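Local coordinates for CBS domain protein (Sulfolobus tokodaii, PDB 2EF7) that is of unknown function but contains a tandem pair of CBS domains, modules that in many relatives bind adenosyl-containing ligands such as AMP or ATP and regulate partner proteins, at residues Lys28-Thr31 / Ser37-Val40; Leu90-Gln95 / Arg99-Val104. One frame throughout, in Å; residues are numbered along the deposited sequence.

Overall arrangement
Contact 1 (28-31 with 37-40) and contact 2 (90-95 with 99-104) are equivalent joints in the two CBS domains, and contact 1 is complete before contact 2 begins along the chain. Each fastens the helix of a beta-alpha-beta unit to its second strand: helix 23-33 to strand 37-42, and helix 86-96 to strand 100-104. The two contacts share no helix, strand or sheet. Their centres lie 20 Å apart, on opposite sides of the chain's centre, yet their nearest atoms are about 4 Å apart without touching. Contacts between the domains include I39 on L110 and I113, and P102 and V104 on P46, as expected for a CBS pair.

Contact 1 (Lys28-Thr31 / Ser37-Val40); sequences KVMT and SVIV
M30, a selenomethionine on helix 23-33, meets S37 and V38 at the start of strand 37-42, and its side chain carries the helix side of this small interface. The apolar part rests on one pair of groups, with CG of M30 lying 3.8 Å from CG1 of V38. Both side chains leave their backbones towards the opposing segment and meet at a slant, the CG methylene of M30 against the CG1 methyl of V38. For V38, chi1 of -65° sets CG1 beside its own backbone N and anti to the carbonyl carbon, presenting that methyl to the helix.

The second kind of contact is between a methyl group and the backbone. The M30 chain bends at its last torsion, chi3 52°, which brings CE to 3.8 Å from N of S37. The same methyl lies 4.1 Å from CA of S37. S37 thus takes part through its main chain, while its CB points away from the helix.

No hydrogen bond joins the two segments. The backbone of V38 hydrogen-bonds instead to I50 of the neighbouring strand 45-51. The apolar core continues beyond the pair: M30 also packs on E52 and I55 of helix 52-60, and V38 touches I15.

The contact joins helix 23-33 to strand 37-42 within the beta-alpha-beta unit that begins with strand 16-18, in the first CBS domain. Because it relies on a selenomethionine chain laid against a valine methyl and the strand backbone, with M30 and V38 both buried, cohesion here probably comes from van der Waals contact and burial of apolar surface rather than from directional bonds.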
loop_
_atom_site.group_PDB
_atom_site.type_symbol
_atom_site.label_atom_id
_atom_site.label_comp_id
_atom_site.label_asym_id
_atom_site.label_seq_id
_atom_site.Cartn_x
_atom_site.Cartn_y
_atom_site.Cartn_z
ATOM N N LYS A 28 20.357 6.636 22.325
ATOM C CA LYS A 28 21.420 5.722 21.960
ATOM C C LYS A 28 20.849 4.402 21.455
ATOM O O LYS A 28 21.365 3.833 20.495
ATOM C CB LYS A 28 22.343 5.469 23.151
ATOM C CG LYS A 28 23.542 4.586 22.820
ATOM C CD LYS A 28 24.548 4.562 23.957
ATOM C CE LYS A 28 25.792 3.762 23.591
ATOM N NZ LYS A 28 26.911 3.998 24.553
ATOM N N VAL A 29 19.783 3.917 22.091
ATOM C CA VAL A 29 19.186 2.652 21.674
ATOM C C VAL A 29 18.598 2.766 20.277
ATOM O O VAL A 29 18.826 1.912 19.420
ATOM C CB VAL A 29 18.051 2.197 22.617
ATOM C CG1 VAL A 29 17.429 0.920 22.079
ATOM C CG2 VAL A 29 18.586 1.964 24.025
HETATM N N MSE A 30 17.828 3.826 20.064
HETATM C CA MSE A 30 17.186 4.065 18.785
HETATM C C MSE A 30 18.210 4.239 17.678
HETATM O O MSE A 30 17.991 3.806 16.545
HETATM C CB MSE A 30 16.293 5.293 18.890
HETATM C CG MSE A 30 15.189 5.127 19.930
HETATM SE SE MSE A 30 14.179 6.753 20.210
HETATM C CE MSE A 30 13.741 7.143 18.368
ATOM N N THR A 31 19.336 4.859 18.015
ATOM C CA THR A 31 20.395 5.075 17.045
ATOM C C THR A 31 21.080 3.747 16.717
ATOM O O THR A 31 21.302 3.432 15.551
ATOM C CB THR A 31 21.457 6.067 17.584
ATOM O OG1 THR A 31 20.863 7.358 17.750
ATOM C CG2 THR A 31 22.637 6.169 16.623
ATOM N N SER A 37 11.176 4.712 17.091
ATOM C CA SER A 37 10.391 4.818 18.316
ATOM C C SER A 37 10.584 3.590 19.205
ATOM O O SER A 37 11.022 2.539 18.751
ATOM C CB SER A 37 8.897 4.955 17.980
ATOM O OG SER A 37 8.427 3.787 17.325
ATOM N N VAL A 38 10.257 3.734 20.479
ATOM C CA VAL A 38 10.362 2.625 21.406
ATOM C C VAL A 38 9.159 2.668 22.329
ATOM O O VAL A 38 8.563 3.717 22.548
ATOM C CB VAL A 38 11.650 2.694 22.274
ATOM C CG1 VAL A 38 12.884 2.534 21.398
ATOM C CG2 VAL A 38 11.702 4.014 23.036
ATOM N N ILE A 39 8.798 1.514 22.857
ATOM C CA ILE A 39 7.692 1.433 23.792
ATOM C C ILE A 39 8.273 1.689 25.171
ATOM O O ILE A 39 9.345 1.187 25.492
ATOM C CB ILE A 39 7.079 0.027 23.793
ATOM C CG1 ILE A 39 6.566 -0.305 22.395
ATOM C CG2 ILE A 39 5.970 -0.064 24.847
ATOM C CD1 ILE A 39 5.497 0.665 21.895
ATOM N N VAL A 40 7.590 2.488 25.982
ATOM C CA VAL A 40 8.069 2.720 27.335
ATOM C C VAL A 40 7.287 1.744 28.221
ATOM O O VAL A 40 6.055 1.668 28.124
ATOM C CB VAL A 40 7.797 4.151 27.810
ATOM C CG1 VAL A 40 8.364 4.330 29.206
ATOM C CG2 VAL A 40 8.413 5.171 26.817
#

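Contact 2 (Leu90-Gln95 / Arg99-Val104)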
loop_
_atom_site.group_PDB
_atom_site.type_symbol
_atom_site.label_atom_id
_atom_site.label_comp_id
_atom_site.label_asym_id
_atom_site.label_seq_id
_atom_site.Cartn_x
_atom_site.Cartn_y
_atom_site.Cartn_z
ATOM N N LEU A 90 -8.839 -3.894 15.514
ATOM C CA LEU A 90 -9.394 -2.900 14.603
ATOM C C LEU A 90 -10.397 -1.994 15.311
ATOM O O LEU A 90 -10.379 -0.771 15.148
ATOM C CB LEU A 90 -10.098 -3.586 13.438
ATOM C CG LEU A 90 -10.693 -2.627 12.406
ATOM C CD1 LEU A 90 -9.609 -1.738 11.823
ATOM C CD2 LEU A 90 -11.364 -3.437 11.310
ATOM N N ALA A 91 -11.283 -2.593 16.091
ATOM C CA ALA A 91 -12.284 -1.809 16.791
ATOM C C ALA A 91 -11.629 -0.842 17.769
ATOM O O ALA A 91 -12.099 0.282 17.936
ATOM C CB ALA A 91 -13.251 -2.721 17.516
ATOM N N LEU A 92 -10.533 -1.270 18.398
ATOM C CA LEU A 92 -9.843 -0.423 19.365
ATOM C C LEU A 92 -9.121 0.723 18.658
ATOM O O LEU A 92 -9.110 1.849 19.145
ATOM C CB LEU A 92 -8.849 -1.255 20.189
ATOM C CG LEU A 92 -8.635 -0.805 21.636
ATOM C CD1 LEU A 92 -9.972 -0.789 22.354
ATOM C CD2 LEU A 92 -7.677 -1.742 22.346
HETATM N N MSE A 93 -8.521 0.434 17.509
HETATM C CA MSE A 93 -7.828 1.460 16.743
HETATM C C MSE A 93 -8.809 2.558 16.303
HETATM O O MSE A 93 -8.532 3.752 16.472
HETATM C CB MSE A 93 -7.154 0.833 15.519
HETATM C CG MSE A 93 -5.902 0.034 15.850
HETATM SE SE MSE A 93 -5.236 -0.978 14.346
HETATM C CE MSE A 93 -4.375 -2.407 15.317
ATOM N N ARG A 94 -9.950 2.155 15.745
ATOM C CA ARG A 94 -10.963 3.114 15.297
ATOM C C ARG A 94 -11.430 3.957 16.475
ATOM O O ARG A 94 -11.464 5.185 16.401
ATOM C CB ARG A 94 -12.172 2.392 14.689
ATOM C CG ARG A 94 -11.881 1.651 13.386
ATOM C CD ARG A 94 -13.108 0.902 12.855
ATOM N NE ARG A 94 -14.200 1.798 12.476
ATOM C CZ ARG A 94 -15.327 1.400 11.891
ATOM N NH1 ARG A 94 -16.269 2.285 11.581
ATOM N NH2 ARG A 94 -15.513 0.116 11.612
ATOM N N GLN A 95 -11.780 3.288 17.568
ATOM C CA GLN A 95 -12.252 3.973 18.767
ATOM C C GLN A 95 -11.318 5.076 19.246
ATOM O O GLN A 95 -11.777 6.135 19.656
ATOM C CB GLN A 95 -12.460 2.974 19.916
ATOM C CG GLN A 95 -13.092 3.604 21.149
ATOM C CD GLN A 95 -13.496 2.586 22.199
ATOM O OE1 GLN A 95 -14.071 1.546 21.879
ATOM N NE2 GLN A 95 -13.217 2.889 23.462
ATOM N N ARG A 99 -3.172 4.268 14.685
ATOM C CA ARG A 99 -2.676 3.288 13.722
ATOM C C ARG A 99 -1.850 2.141 14.285
ATOM O O ARG A 99 -1.618 1.157 13.593
ATOM C CB ARG A 99 -1.854 4.009 12.647
ATOM C CG ARG A 99 -2.654 5.073 11.910
ATOM C CD ARG A 99 -1.805 5.970 11.019
ATOM N NE ARG A 99 -2.615 7.067 10.491
ATOM C CZ ARG A 99 -2.158 8.052 9.721
ATOM N NH1 ARG A 99 -0.877 8.089 9.377
ATOM N NH2 ARG A 99 -2.985 9.003 9.299
ATOM N N HIS A 100 -1.396 2.260 15.527
ATOM C CA HIS A 100 -0.586 1.206 16.129
ATOM C C HIS A 100 -1.050 0.913 17.548
ATOM O O HIS A 100 -1.550 1.803 18.246
ATOM C CB HIS A 100 0.898 1.601 16.164
ATOM C CG HIS A 100 1.456 1.985 14.830
ATOM N ND1 HIS A 100 1.317 3.249 14.302
ATOM C CD2 HIS A 100 2.126 1.261 13.903
ATOM C CE1 HIS A 100 1.876 3.287 13.105
ATOM N NE2 HIS A 100 2.373 2.093 12.839
ATOM N N LEU A 101 -0.879 -0.334 17.973
ATOM C CA LEU A 101 -1.279 -0.742 19.311
ATOM C C LEU A 101 -0.295 -1.698 19.953
ATOM O O LEU A 101 0.079 -2.699 19.354
ATOM C CB LEU A 101 -2.641 -1.441 19.280
ATOM C CG LEU A 101 -3.927 -0.629 19.304
ATOM C CD1 LEU A 101 -5.112 -1.577 19.189
ATOM C CD2 LEU A 101 -3.995 0.164 20.592
ATOM N N PRO A 102 0.158 -1.390 21.175
ATOM C CA PRO A 102 1.091 -2.301 21.839
ATOM C C PRO A 102 0.277 -3.574 22.100
ATOM O O PRO A 102 -0.929 -3.495 22.359
ATOM C CB PRO A 102 1.409 -1.576 23.139
ATOM C CG PRO A 102 1.291 -0.149 22.763
ATOM C CD PRO A 102 0.057 -0.118 21.908
ATOM N N VAL A 103 0.909 -4.737 22.024
ATOM C CA VAL A 103 0.191 -5.983 22.274
ATOM C C VAL A 103 0.772 -6.602 23.543
ATOM O O VAL A 103 1.993 -6.656 23.707
ATOM C CB VAL A 103 0.352 -6.986 21.097
ATOM C CG1 VAL A 103 -0.486 -8.246 21.363
ATOM C CG2 VAL A 103 -0.078 -6.335 19.782
ATOM N N VAL A 104 -0.096 -7.043 24.447
ATOM C CA VAL A 104 0.355 -7.660 25.694
ATOM C C VAL A 104 -0.184 -9.077 25.847
ATOM O O VAL A 104 -1.103 -9.483 25.131
ATOM C CB VAL A 104 -0.109 -6.852 26.929
ATOM C CG1 VAL A 104 0.550 -5.471 26.937
ATOM C CG2 VAL A 104 -1.628 -6.735 26.936
#
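L101 of strand 100-104 pushes its CD1 methyl against two consecutive residues of helix 86-96, L92 and M93. This methyl is the focus of the interface, lying 3.8 Å from CG of M93 and making a second contact at 3.9 Å with CB of L92. The L92 side chain crosses that of L101 at about a right angle, and its CD2 reaches to 4.1 Å from the same CD1.

Extended beyond CG, the chain of M93, a selenomethionine, reaches out from the helix. With chi1 at -74° its CG stands beside the backbone N, and the chain then carries CE to 4.0 Å from CD1 of L101. Its selenium passes 4.3 Å from O of R99, a loose approach near the start of the strand. M93 also packs on I114, I116 and I119, while L101 touches I78 and I114. M130 of the third subunit lies against both M93 and R99, placing this edge beside an assembly interface.

The contact joins helix and strand in the beta-alpha-beta unit begun by strand 80-81, in the second CBS domain. With no hydrogen bond between the segments, they meet mainly through carbon atoms centred on CD1 of L101, so the association is apolar and non-directional.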